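Local coordinates for TRNA nucleotidyl transferase-related protein (Thermotoga maritima, PDB 3H38) that probably adds CCA to the 3' end of tRNA as a magnesium-dependent class II nucleotidyltransferase, this chain being the C-terminal part of a longer protein, at residues Leu246-Tyr251 with Glu289-Glu294; Glu261-Asn266 with Phe351-Ser356; Gly275-Phe280 with Ser344-Cys349; Glu325-Arg330 with Gly361-Tyr366. All blocks are in the same frame, centred on the assembly; numbering follows the deposited sequence.

Contact 1 (Leu246-Tyr251 with Glu289-Glu294); sequences LFPKTY and EFYDDE
A loop-to-loop contact joins K249 and Y291: the tyrosine ring lies against a type I beta turn, F247 to T250, that links helix 242-246 to helix 254-274. The turn is closed by its own backbone bond, T250 N to F247 O at 3.1 Å. K249 CB sits over one face of the Y291 ring, 3.5 Å from the centroid and 26° off the normal, a CH-pi contact displaced toward the rim. The same residue offers its amide: K249 N donates to Y291 OH at 3.0 Å with a bent N-H...O angle of 136°, a bond to be read cautiously because the hydroxyl is modelled too close to T250. Beside it F247 CB approaches Y291 CZ to 4.4 Å. A chi1 of -105° puts K249 CG 3.9 Å from D292 OD1; beyond it the chain bends at chi2 and leads away. NZ and the D292 carboxylate carry opposite charges but do not touch; D292, at the N-cap of helix 293-302, binds S295. On the other flank one water donates to both K249 O (3.2 Å) and E289 O (3.0 Å), bridging the two loops. The contact packs over helix 293-302, where P248 and Y291 reach V299, while the F247 ring meets F287 of helix 279-287 and Y303, and R314 of helix 309-328 holds Y291 O.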
# COMPACT_ATOMS: atom_id res chain seq x y z
N LEU A 246 -2.25 -11.21 12.57
CA LEU A 246 -2.77 -9.88 12.30
C LEU A 246 -4.29 -9.84 12.55
O LEU A 246 -4.83 -8.88 13.12
CB LEU A 246 -2.42 -9.41 10.88
CG LEU A 246 -0.94 -9.32 10.53
CD1 LEU A 246 -0.73 -8.72 9.15
CD2 LEU A 246 -0.18 -8.51 11.59
N PHE A 247 -4.97 -10.91 12.13
CA PHE A 247 -6.43 -11.01 12.22
C PHE A 247 -6.78 -12.39 12.74
O PHE A 247 -6.72 -13.37 12.01
CB PHE A 247 -7.08 -10.81 10.85
CG PHE A 247 -6.49 -9.68 10.08
CD1 PHE A 247 -5.49 -9.91 9.16
CD2 PHE A 247 -6.89 -8.38 10.32
CE1 PHE A 247 -4.91 -8.86 8.47
CE2 PHE A 247 -6.32 -7.32 9.64
CZ PHE A 247 -5.33 -7.56 8.71
N PRO A 248 -7.15 -12.45 14.01
CA PRO A 248 -7.21 -13.66 14.84
C PRO A 248 -8.39 -14.56 14.48
O PRO A 248 -8.46 -15.70 14.93
CB PRO A 248 -7.39 -13.10 16.26
CG PRO A 248 -7.23 -11.58 16.13
CD PRO A 248 -7.65 -11.27 14.74
N LYS A 249 -9.32 -14.04 13.69
CA LYS A 249 -10.44 -14.84 13.22
C LYS A 249 -10.38 -15.16 11.73
O LYS A 249 -11.30 -15.77 11.19
CB LYS A 249 -11.76 -14.15 13.54
CG LYS A 249 -12.50 -14.79 14.67
CD LYS A 249 -11.83 -14.52 15.98
CE LYS A 249 -12.41 -15.42 17.06
NZ LYS A 249 -12.01 -14.96 18.42
N THR A 250 -9.31 -14.74 11.05
CA THR A 250 -9.17 -15.09 9.64
C THR A 250 -8.18 -16.25 9.43
O THR A 250 -7.04 -16.25 9.92
CB THR A 250 -8.79 -13.90 8.67
OG1 THR A 250 -7.42 -14.00 8.30
CG2 THR A 250 -9.08 -12.53 9.25
N TYR A 251 -8.66 -17.23 8.67
CA TYR A 251 -7.90 -18.43 8.34
C TYR A 251 -7.67 -18.40 6.84
O TYR A 251 -8.63 -18.37 6.06
CB TYR A 251 -8.69 -19.67 8.76
CG TYR A 251 -9.23 -19.49 10.15
CD1 TYR A 251 -8.42 -19.72 11.26
CD2 TYR A 251 -10.52 -19.03 10.35
CE1 TYR A 251 -8.89 -19.52 12.54
CE2 TYR A 251 -11.01 -18.83 11.64
CZ TYR A 251 -10.19 -19.07 12.73
OH TYR A 251 -10.69 -18.88 14.00
N GLU A 289 -14.51 -11.71 6.23
CA GLU A 289 -15.75 -12.46 6.09
C GLU A 289 -16.03 -13.30 7.34
O GLU A 289 -15.12 -13.93 7.89
CB GLU A 289 -15.71 -13.36 4.85
CG GLU A 289 -15.84 -12.58 3.55
CD GLU A 289 -15.90 -13.49 2.33
OE1 GLU A 289 -16.31 -12.99 1.25
OE2 GLU A 289 -15.54 -14.69 2.43
N PHE A 290 -17.29 -13.28 7.77
CA PHE A 290 -17.80 -14.21 8.80
C PHE A 290 -17.32 -13.89 10.21
O PHE A 290 -17.36 -14.74 11.11
CB PHE A 290 -17.49 -15.66 8.43
CG PHE A 290 -18.07 -16.07 7.11
CD1 PHE A 290 -17.25 -16.37 6.05
CD2 PHE A 290 -19.45 -16.10 6.93
CE1 PHE A 290 -17.77 -16.73 4.83
CE2 PHE A 290 -19.99 -16.46 5.71
CZ PHE A 290 -19.15 -16.77 4.65
N TYR A 291 -16.90 -12.64 10.39
CA TYR A 291 -16.45 -12.17 11.69
C TYR A 291 -17.65 -11.86 12.57
O TYR A 291 -18.57 -11.15 12.17
CB TYR A 291 -15.56 -10.93 11.53
CG TYR A 291 -14.08 -11.19 11.58
CD1 TYR A 291 -13.26 -10.48 12.44
CD2 TYR A 291 -13.49 -12.15 10.75
CE1 TYR A 291 -11.90 -10.71 12.50
CE2 TYR A 291 -12.11 -12.39 10.80
CZ TYR A 291 -11.32 -11.66 11.68
OH TYR A 291 -9.97 -11.86 11.77
N ASP A 292 -17.62 -12.40 13.78
CA ASP A 292 -18.59 -12.06 14.80
C ASP A 292 -18.40 -10.61 15.26
O ASP A 292 -17.32 -10.04 15.11
CB ASP A 292 -18.45 -13.03 15.97
CG ASP A 292 -16.98 -13.35 16.29
OD1 ASP A 292 -16.17 -13.61 15.35
OD2 ASP A 292 -16.65 -13.35 17.49
N ASP A 293 -19.41 -10.05 15.87
CA ASP A 293 -19.43 -8.66 16.25
C ASP A 293 -18.32 -8.23 17.18
O ASP A 293 -17.85 -7.14 17.09
CB ASP A 293 -20.76 -8.37 16.92
CG ASP A 293 -21.84 -8.02 15.94
OD1 ASP A 293 -21.50 -7.53 14.87
OD2 ASP A 293 -23.03 -8.20 16.22
N GLU A 294 -17.95 -9.07 18.12
CA GLU A 294 -16.90 -8.73 19.07
C GLU A 294 -15.52 -8.93 18.45
O GLU A 294 -14.58 -8.19 18.75
CB GLU A 294 -17.04 -9.54 20.37
CG GLU A 294 -17.17 -11.04 20.19
CD GLU A 294 -18.47 -11.44 19.50
OE1 GLU A 294 -18.51 -11.43 18.26
OE2 GLU A 294 -19.45 -11.79 20.20
O HOH W 1 -14.35 -15.57 10.34

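Contact 2 (Glu261-Asn266 with Phe351-Ser356); sequences ENLFRN and FLAYLS
L263 and A353 mark the tight part of this contact, their CA atoms a mere 4.1 Å apart. The small alanine lets helix 254-274 come right up to the chain leaving helix 345-352, and L263 CB meets A353 CB at 4.0 Å. One turn along the same helix, N266 CB presses on L352 CB at 3.6 Å, the two side chains crossing obliquely, with L352 CD2 beside the amide and CD1 beside N266 CB. N266 ND2 also makes a weak bond to L352 O, 3.3 Å long. N262, one turn before N266, points at the turn from L352 to L355, its CB 3.1 Å from A353 O and its amide beside L355 O. Replacing N262 with an alanine would take away that amide and would probably leave a gap beside the carbonyls of A353 and L355, with fewer polar neighbours there. The solvent side is looser. R265 is extended through chi2 and then bends at chi3 (-41°), which folds its guanidinium back over N262 CA and brings one edge to the turn: R265 NH2 donates to L355 O at 3.2 Å, within 2° of the guanidinium plane and onto a carbonyl lone pair, with an N-H...O angle of 146°. Its stronger partner is E360 of helix 357-371. Nearby S356 touches R265 through CB alone, loosely. Side chains of one helix thus meet the carbonyls of a turn next to helix 345-352, an interhelical packing site consistent with the helical neck, body and tail of class II CCA-adding enzymes.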
# COMPACT_ATOMS: atom_id res chain seq x y z
N GLU A 261 -6.99 -14.52 -5.13
CA GLU A 261 -6.57 -14.48 -6.53
C GLU A 261 -7.60 -13.78 -7.45
O GLU A 261 -7.25 -12.83 -8.15
CB GLU A 261 -6.26 -15.88 -7.01
CG GLU A 261 -5.88 -15.95 -8.45
CD GLU A 261 -5.50 -17.36 -8.87
OE1 GLU A 261 -5.39 -18.22 -7.97
OE2 GLU A 261 -5.31 -17.59 -10.09
N ASN A 262 -8.85 -14.23 -7.43
CA ASN A 262 -9.91 -13.52 -8.15
C ASN A 262 -9.92 -12.03 -7.84
O ASN A 262 -10.10 -11.20 -8.73
CB ASN A 262 -11.30 -14.08 -7.82
CG ASN A 262 -11.48 -15.53 -8.25
OD1 ASN A 262 -12.33 -16.24 -7.73
ND2 ASN A 262 -10.66 -15.96 -9.19
N LEU A 263 -9.76 -11.72 -6.56
CA LEU A 263 -9.80 -10.35 -6.07
C LEU A 263 -8.84 -9.49 -6.88
O LEU A 263 -9.25 -8.55 -7.55
CB LEU A 263 -9.43 -10.33 -4.58
CG LEU A 263 -9.59 -9.08 -3.70
CD1 LEU A 263 -8.24 -8.47 -3.34
CD2 LEU A 263 -10.56 -8.06 -4.28
N PHE A 264 -7.55 -9.83 -6.82
CA PHE A 264 -6.51 -9.01 -7.44
C PHE A 264 -6.65 -8.94 -8.95
O PHE A 264 -6.54 -7.86 -9.52
CB PHE A 264 -5.11 -9.47 -7.01
CG PHE A 264 -4.74 -9.02 -5.62
CD1 PHE A 264 -4.64 -9.93 -4.58
CD2 PHE A 264 -4.53 -7.65 -5.35
CE1 PHE A 264 -4.31 -9.51 -3.28
CE2 PHE A 264 -4.21 -7.20 -4.06
CZ PHE A 264 -4.08 -8.12 -3.02
N ARG A 265 -6.91 -10.08 -9.57
CA ARG A 265 -7.16 -10.14 -11.01
C ARG A 265 -8.15 -9.08 -11.45
O ARG A 265 -7.98 -8.41 -12.48
CB ARG A 265 -7.68 -11.53 -11.46
CG ARG A 265 -7.99 -11.59 -12.98
CD ARG A 265 -9.05 -12.68 -13.40
NE ARG A 265 -8.84 -13.91 -12.66
CZ ARG A 265 -9.74 -14.52 -11.90
NH1 ARG A 265 -9.38 -15.61 -11.24
NH2 ARG A 265 -11.00 -14.09 -11.81
N ASN A 266 -9.21 -8.92 -10.66
CA ASN A 266 -10.35 -8.13 -11.08
C ASN A 266 -10.28 -6.70 -10.62
O ASN A 266 -11.04 -5.84 -11.07
CB ASN A 266 -11.63 -8.80 -10.60
CG ASN A 266 -11.98 -10.03 -11.42
OD1 ASN A 266 -11.97 -9.98 -12.64
ND2 ASN A 266 -12.28 -11.14 -10.74
N PHE A 351 -17.39 -8.77 -4.59
CA PHE A 351 -18.21 -9.65 -5.42
C PHE A 351 -17.36 -10.35 -6.47
O PHE A 351 -17.48 -11.57 -6.68
CB PHE A 351 -19.36 -8.88 -6.07
CG PHE A 351 -20.59 -8.77 -5.20
CD1 PHE A 351 -21.13 -7.53 -4.89
CD2 PHE A 351 -21.20 -9.91 -4.69
CE1 PHE A 351 -22.26 -7.42 -4.09
CE2 PHE A 351 -22.33 -9.81 -3.89
CZ PHE A 351 -22.87 -8.57 -3.59
N LEU A 352 -16.45 -9.61 -7.09
CA LEU A 352 -15.59 -10.24 -8.09
C LEU A 352 -14.64 -11.28 -7.51
O LEU A 352 -14.16 -12.16 -8.23
CB LEU A 352 -14.83 -9.19 -8.90
CG LEU A 352 -15.70 -8.39 -9.87
CD1 LEU A 352 -15.07 -7.03 -10.15
CD2 LEU A 352 -15.93 -9.16 -11.16
N ALA A 353 -14.38 -11.21 -6.20
CA ALA A 353 -13.48 -12.20 -5.60
C ALA A 353 -14.06 -13.62 -5.65
O ALA A 353 -13.33 -14.59 -5.53
CB ALA A 353 -13.11 -11.82 -4.16
N TYR A 354 -15.36 -13.73 -5.86
CA TYR A 354 -16.01 -15.03 -5.86
C TYR A 354 -16.11 -15.64 -7.26
O TYR A 354 -16.53 -16.80 -7.42
CB TYR A 354 -17.42 -14.91 -5.31
CG TYR A 354 -17.53 -14.98 -3.81
CD1 TYR A 354 -17.43 -13.84 -3.03
CD2 TYR A 354 -17.77 -16.19 -3.18
CE1 TYR A 354 -17.55 -13.90 -1.64
CE2 TYR A 354 -17.89 -16.27 -1.80
CZ TYR A 354 -17.78 -15.13 -1.04
OH TYR A 354 -17.92 -15.22 0.34
N LEU A 355 -15.78 -14.87 -8.29
CA LEU A 355 -16.00 -15.45 -9.61
C LEU A 355 -14.87 -15.45 -10.64
O LEU A 355 -13.87 -14.72 -10.53
CB LEU A 355 -17.33 -15.00 -10.23
CG LEU A 355 -17.60 -13.54 -10.53
CD1 LEU A 355 -18.71 -13.02 -9.63
CD2 LEU A 355 -16.31 -12.72 -10.41
N SER A 356 -15.06 -16.33 -11.62
CA SER A 356 -14.18 -16.47 -12.76
C SER A 356 -15.03 -16.92 -13.93
O SER A 356 -16.23 -17.13 -13.79
CB SER A 356 -13.06 -17.47 -12.46
OG SER A 356 -13.57 -18.58 -11.75

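Contact 3 (Gly275-Phe280 with Ser344-Cys349); sequences GEVDRF and SNETIC
Polar contact between E346 and the backbone of D278 ties the loop after helix 254-274 to the first turn of helix 345-352. D278 N donates to E346 OE2 at 2.9 Å, with an N-H...O angle of 143°; the acceptor is met on its anti side, 23° out of the carboxylate plane. A bend at chi2 (72°) turns the glutamate back toward the loop, and its CG rests 3.7 Å from D278 O. Because D278 is the N-cap of helix 279-287, the E346 carboxylate lies near the start of that helix, which may favour its charge, an effect partly offset by the like charge of D278 nearby. Each segment has its own capping bond as well: S344 OG accepts from T347 N at 2.8 Å, and D278 OD2 accepts weakly from F280 N. The apolar share belongs to V277. Its CG2 lies 3.9 Å from N345 CB and equally far from C349 SG, so one methyl spans residues a helical turn apart. The amide of N345 comes close to the carbonyl of E276. Shape also enters: G275 has a positive phi, and at its backbone angles a CB would strike the preceding carbonyl O. V277 also packs on V270 and E271 of helix 254-274, whose L263 meets C349; E346 extends over Y281 and H285 of helix 279-287, and T347 faces E312 and V316 of helix 309-328.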
# COMPACT_ATOMS: atom_id res chain seq x y z
N GLY A 275 -13.38 3.76 -10.88
CA GLY A 275 -12.63 4.74 -10.11
C GLY A 275 -11.63 4.12 -9.15
O GLY A 275 -11.36 2.92 -9.21
N GLU A 276 -11.12 4.92 -8.22
CA GLU A 276 -10.10 4.49 -7.28
C GLU A 276 -10.54 3.35 -6.37
O GLU A 276 -11.65 3.34 -5.89
CB GLU A 276 -9.59 5.67 -6.43
CG GLU A 276 -8.44 6.51 -7.08
CD GLU A 276 -7.60 7.36 -6.08
OE1 GLU A 276 -8.16 8.24 -5.37
OE2 GLU A 276 -6.36 7.19 -6.04
N VAL A 277 -9.65 2.40 -6.14
CA VAL A 277 -9.95 1.29 -5.25
C VAL A 277 -8.95 1.23 -4.10
O VAL A 277 -7.75 1.01 -4.32
CB VAL A 277 -9.94 -0.06 -6.00
CG1 VAL A 277 -9.60 -1.21 -5.06
CG2 VAL A 277 -11.26 -0.31 -6.71
N ASP A 278 -9.42 1.45 -2.87
CA ASP A 278 -8.57 1.26 -1.70
C ASP A 278 -8.29 -0.23 -1.51
O ASP A 278 -9.16 -1.00 -1.08
CB ASP A 278 -9.19 1.86 -0.44
CG ASP A 278 -8.28 1.73 0.78
OD1 ASP A 278 -8.46 2.50 1.74
OD2 ASP A 278 -7.40 0.84 0.78
N ARG A 279 -7.06 -0.63 -1.83
CA ARG A 279 -6.70 -2.04 -1.80
C ARG A 279 -6.69 -2.63 -0.41
O ARG A 279 -6.98 -3.83 -0.25
CB ARG A 279 -5.35 -2.26 -2.48
CG ARG A 279 -5.34 -1.68 -3.85
CD ARG A 279 -4.31 -2.31 -4.72
NE ARG A 279 -4.25 -1.59 -5.99
CZ ARG A 279 -3.31 -1.78 -6.90
NH1 ARG A 279 -3.33 -1.06 -8.02
NH2 ARG A 279 -2.35 -2.68 -6.69
N PHE A 280 -6.36 -1.80 0.58
CA PHE A 280 -6.37 -2.25 1.97
C PHE A 280 -7.78 -2.77 2.35
O PHE A 280 -7.92 -3.85 2.92
CB PHE A 280 -5.91 -1.12 2.90
CG PHE A 280 -5.95 -1.48 4.37
CD1 PHE A 280 -5.18 -2.52 4.87
CD2 PHE A 280 -6.75 -0.77 5.25
CE1 PHE A 280 -5.22 -2.87 6.22
CE2 PHE A 280 -6.79 -1.10 6.60
CZ PHE A 280 -6.02 -2.17 7.08
N SER A 344 -19.94 0.41 -2.58
CA SER A 344 -18.56 0.82 -2.73
C SER A 344 -17.87 -0.00 -3.81
O SER A 344 -18.20 -1.17 -4.03
CB SER A 344 -17.81 0.61 -1.41
OG SER A 344 -17.50 -0.76 -1.22
N ASN A 345 -16.91 0.62 -4.48
CA ASN A 345 -16.00 -0.11 -5.36
C ASN A 345 -15.42 -1.33 -4.68
O ASN A 345 -15.21 -2.36 -5.32
CB ASN A 345 -14.85 0.80 -5.76
CG ASN A 345 -15.27 1.87 -6.74
OD1 ASN A 345 -14.42 2.52 -7.35
ND2 ASN A 345 -16.59 2.05 -6.91
N GLU A 346 -15.13 -1.21 -3.39
CA GLU A 346 -14.51 -2.30 -2.66
C GLU A 346 -15.45 -3.50 -2.58
O GLU A 346 -15.01 -4.65 -2.74
CB GLU A 346 -14.05 -1.84 -1.26
CG GLU A 346 -12.82 -0.93 -1.30
CD GLU A 346 -13.12 0.46 -1.83
OE1 GLU A 346 -14.21 1.00 -1.52
OE2 GLU A 346 -12.28 1.03 -2.55
N THR A 347 -16.73 -3.22 -2.34
CA THR A 347 -17.75 -4.25 -2.31
C THR A 347 -17.83 -4.93 -3.68
O THR A 347 -18.08 -6.13 -3.78
CB THR A 347 -19.14 -3.66 -1.98
OG1 THR A 347 -19.18 -3.28 -0.60
CG2 THR A 347 -20.24 -4.69 -2.25
N ILE A 348 -17.60 -4.16 -4.73
CA ILE A 348 -17.68 -4.70 -6.07
C ILE A 348 -16.59 -5.74 -6.23
O ILE A 348 -16.87 -6.90 -6.56
CB ILE A 348 -17.52 -3.61 -7.14
CG1 ILE A 348 -18.84 -2.84 -7.31
CG2 ILE A 348 -17.07 -4.20 -8.45
CD1 ILE A 348 -18.79 -1.80 -8.39
N CYS A 349 -15.35 -5.32 -5.98
CA CYS A 349 -14.20 -6.21 -5.99
C CYS A 349 -14.51 -7.48 -5.22
O CYS A 349 -14.24 -8.60 -5.67
CB CYS A 349 -13.01 -5.53 -5.31
SG CYS A 349 -12.55 -3.93 -6.02

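Contact 4 (Glu325-Arg330 with Gly361-Tyr366); sequences EMLSER and GLFKSY
L327 and F363 face each other where the backbones come nearest, their CA atoms 7.0 Å apart: the last turn of helix 309-328 lies against the middle of helix 357-371. The first segment leaves helical geometry at E329, and R330 follows with positive phi (51°), in a left-handed conformation. No hydrogen bond crosses; the contact is apolar. The two leucines run antiparallel alongside one another: L327 CD2 meets L362 CD1 at 3.6 Å and also nears F363 CB, which L327 CD1 touches at 3.6 Å, approaching the ring obliquely. With an alanine in place of L327, both methyls would be missing, and a gap would probably open beside F363 CB, with L362 left freer to turn. R330 bends at chi2 (-79°) and lays one face of its guanidinium over L362 CG, while its CD stays 4.1 Å from L362 CD1; its charge is answered by E358. The other branch of L362, CD2, lies over one face of the Y366 ring, 3.1 Å above its plane and toward the rim. Y366 OH passes near the R330 backbone without bonding to it and is hydrogen-bonded to V331 O instead. L355, from the loop before helix 357-371, touches both L327 and F363. F363 packs further on L352 of helix 345-352 and V340 of helix 337-340, and K364 makes a cation-pi contact with W269 of helix 254-274.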
# COMPACT_ATOMS: atom_id res chain seq x y z
N GLU A 325 -25.84 -18.33 -7.99
CA GLU A 325 -26.98 -19.01 -8.57
C GLU A 325 -27.60 -18.19 -9.68
O GLU A 325 -27.97 -18.75 -10.72
CB GLU A 325 -28.02 -19.35 -7.51
CG GLU A 325 -27.69 -20.56 -6.66
CD GLU A 325 -28.92 -21.13 -5.99
OE1 GLU A 325 -28.86 -22.27 -5.49
OE2 GLU A 325 -29.96 -20.43 -5.98
N MET A 326 -27.73 -16.88 -9.46
CA MET A 326 -28.32 -15.98 -10.46
C MET A 326 -27.48 -15.88 -11.73
O MET A 326 -28.00 -15.67 -12.82
CB MET A 326 -28.50 -14.56 -9.91
CG MET A 326 -29.52 -14.33 -8.81
SD MET A 326 -29.27 -12.60 -8.28
CE MET A 326 -30.17 -12.51 -6.73
N LEU A 327 -26.16 -16.01 -11.59
CA LEU A 327 -25.29 -15.92 -12.75
C LEU A 327 -25.24 -17.26 -13.49
O LEU A 327 -24.84 -17.33 -14.66
CB LEU A 327 -23.88 -15.47 -12.34
CG LEU A 327 -23.74 -14.04 -11.80
CD1 LEU A 327 -22.33 -13.82 -11.27
CD2 LEU A 327 -24.10 -12.99 -12.87
N SER A 328 -25.63 -18.33 -12.79
CA SER A 328 -25.70 -19.65 -13.40
C SER A 328 -26.82 -19.68 -14.43
O SER A 328 -26.66 -20.23 -15.52
CB SER A 328 -25.93 -20.74 -12.35
OG SER A 328 -24.75 -21.01 -11.62
N GLU A 329 -27.94 -19.06 -14.08
CA GLU A 329 -29.14 -19.14 -14.88
C GLU A 329 -29.34 -17.92 -15.75
O GLU A 329 -30.46 -17.60 -16.13
CB GLU A 329 -30.33 -19.29 -13.95
CG GLU A 329 -30.02 -20.14 -12.75
CD GLU A 329 -30.93 -19.82 -11.59
OE1 GLU A 329 -31.86 -19.02 -11.80
OE2 GLU A 329 -30.71 -20.37 -10.49
N ARG A 330 -28.30 -17.16 -15.95
CA ARG A 330 -28.38 -16.12 -16.91
C ARG A 330 -29.62 -15.29 -16.63
O ARG A 330 -30.27 -14.77 -17.52
CB ARG A 330 -28.40 -16.75 -18.28
CG ARG A 330 -27.09 -17.42 -18.65
CD ARG A 330 -26.11 -16.37 -19.09
NE ARG A 330 -24.75 -16.86 -19.24
CZ ARG A 330 -24.01 -16.70 -20.33
NH1 ARG A 330 -24.49 -16.03 -21.38
NH2 ARG A 330 -22.79 -17.19 -20.37
N GLY A 361 -17.50 -12.81 -16.39
CA GLY A 361 -17.83 -12.14 -17.64
C GLY A 361 -19.24 -11.56 -17.70
O GLY A 361 -19.43 -10.42 -18.11
N LEU A 362 -20.24 -12.31 -17.29
CA LEU A 362 -21.59 -11.80 -17.29
C LEU A 362 -21.84 -10.73 -16.27
O LEU A 362 -22.16 -9.60 -16.61
CB LEU A 362 -22.51 -12.94 -16.90
CG LEU A 362 -23.95 -13.13 -17.36
CD1 LEU A 362 -24.75 -13.76 -16.29
CD2 LEU A 362 -24.59 -11.89 -17.85
N PHE A 363 -21.60 -11.05 -15.01
CA PHE A 363 -21.63 -10.08 -13.93
C PHE A 363 -20.88 -8.79 -14.27
O PHE A 363 -21.36 -7.70 -13.98
CB PHE A 363 -21.09 -10.74 -12.65
CG PHE A 363 -21.09 -9.84 -11.45
CD1 PHE A 363 -22.28 -9.40 -10.89
CD2 PHE A 363 -19.89 -9.45 -10.86
CE1 PHE A 363 -22.26 -8.58 -9.77
CE2 PHE A 363 -19.87 -8.63 -9.74
CZ PHE A 363 -21.06 -8.20 -9.20
N LYS A 364 -19.71 -8.90 -14.90
CA LYS A 364 -18.93 -7.72 -15.27
C LYS A 364 -19.74 -6.75 -16.12
O LYS A 364 -19.61 -5.53 -15.99
CB LYS A 364 -17.67 -8.11 -16.03
CG LYS A 364 -16.50 -8.45 -15.15
CD LYS A 364 -15.30 -8.86 -15.97
CE LYS A 364 -14.02 -8.81 -15.14
NZ LYS A 364 -12.84 -8.98 -16.03
N SER A 365 -20.45 -7.25 -17.13
CA SER A 365 -21.31 -6.40 -17.92
C SER A 365 -22.57 -5.96 -17.25
O SER A 365 -22.94 -4.82 -17.30
CB SER A 365 -21.56 -6.91 -19.32
OG SER A 365 -20.87 -6.07 -20.24
N TYR A 366 -23.23 -6.88 -16.59
CA TYR A 366 -24.43 -6.48 -15.87
C TYR A 366 -24.10 -5.23 -15.06
O TYR A 366 -24.90 -4.31 -14.93
CB TYR A 366 -24.89 -7.60 -14.94
CG TYR A 366 -25.78 -8.62 -15.61
CD1 TYR A 366 -26.54 -9.50 -14.85
CD2 TYR A 366 -25.88 -8.68 -16.99
CE1 TYR A 366 -27.38 -10.43 -15.46
CE2 TYR A 366 -26.71 -9.60 -17.61
CZ TYR A 366 -27.46 -10.48 -16.84
OH TYR A 366 -28.28 -11.41 -17.45

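All four contacts join parts of one helical region, away from the nucleotide and metal sites. Contacts 2 and 3, about 12 Å apart between centres, share helix 345-352, the chain around L352-L355 serving one and the opening turn the other. Contact 2 touches contacts 3 and 4 by apolar packing and meets contact 1 through a probable Y354-E289 hydrogen bond. Each is only partly buried. Contact 3 is nearest the chain's centre, contact 4 farthest. Backbone groups take part in the bonds of contacts 1 to 3, helped by water in contact 1, whereas contact 4 has no hydrogen bond across it and rests on two leucines and a phenylalanine, with an exposed arginine at its rim.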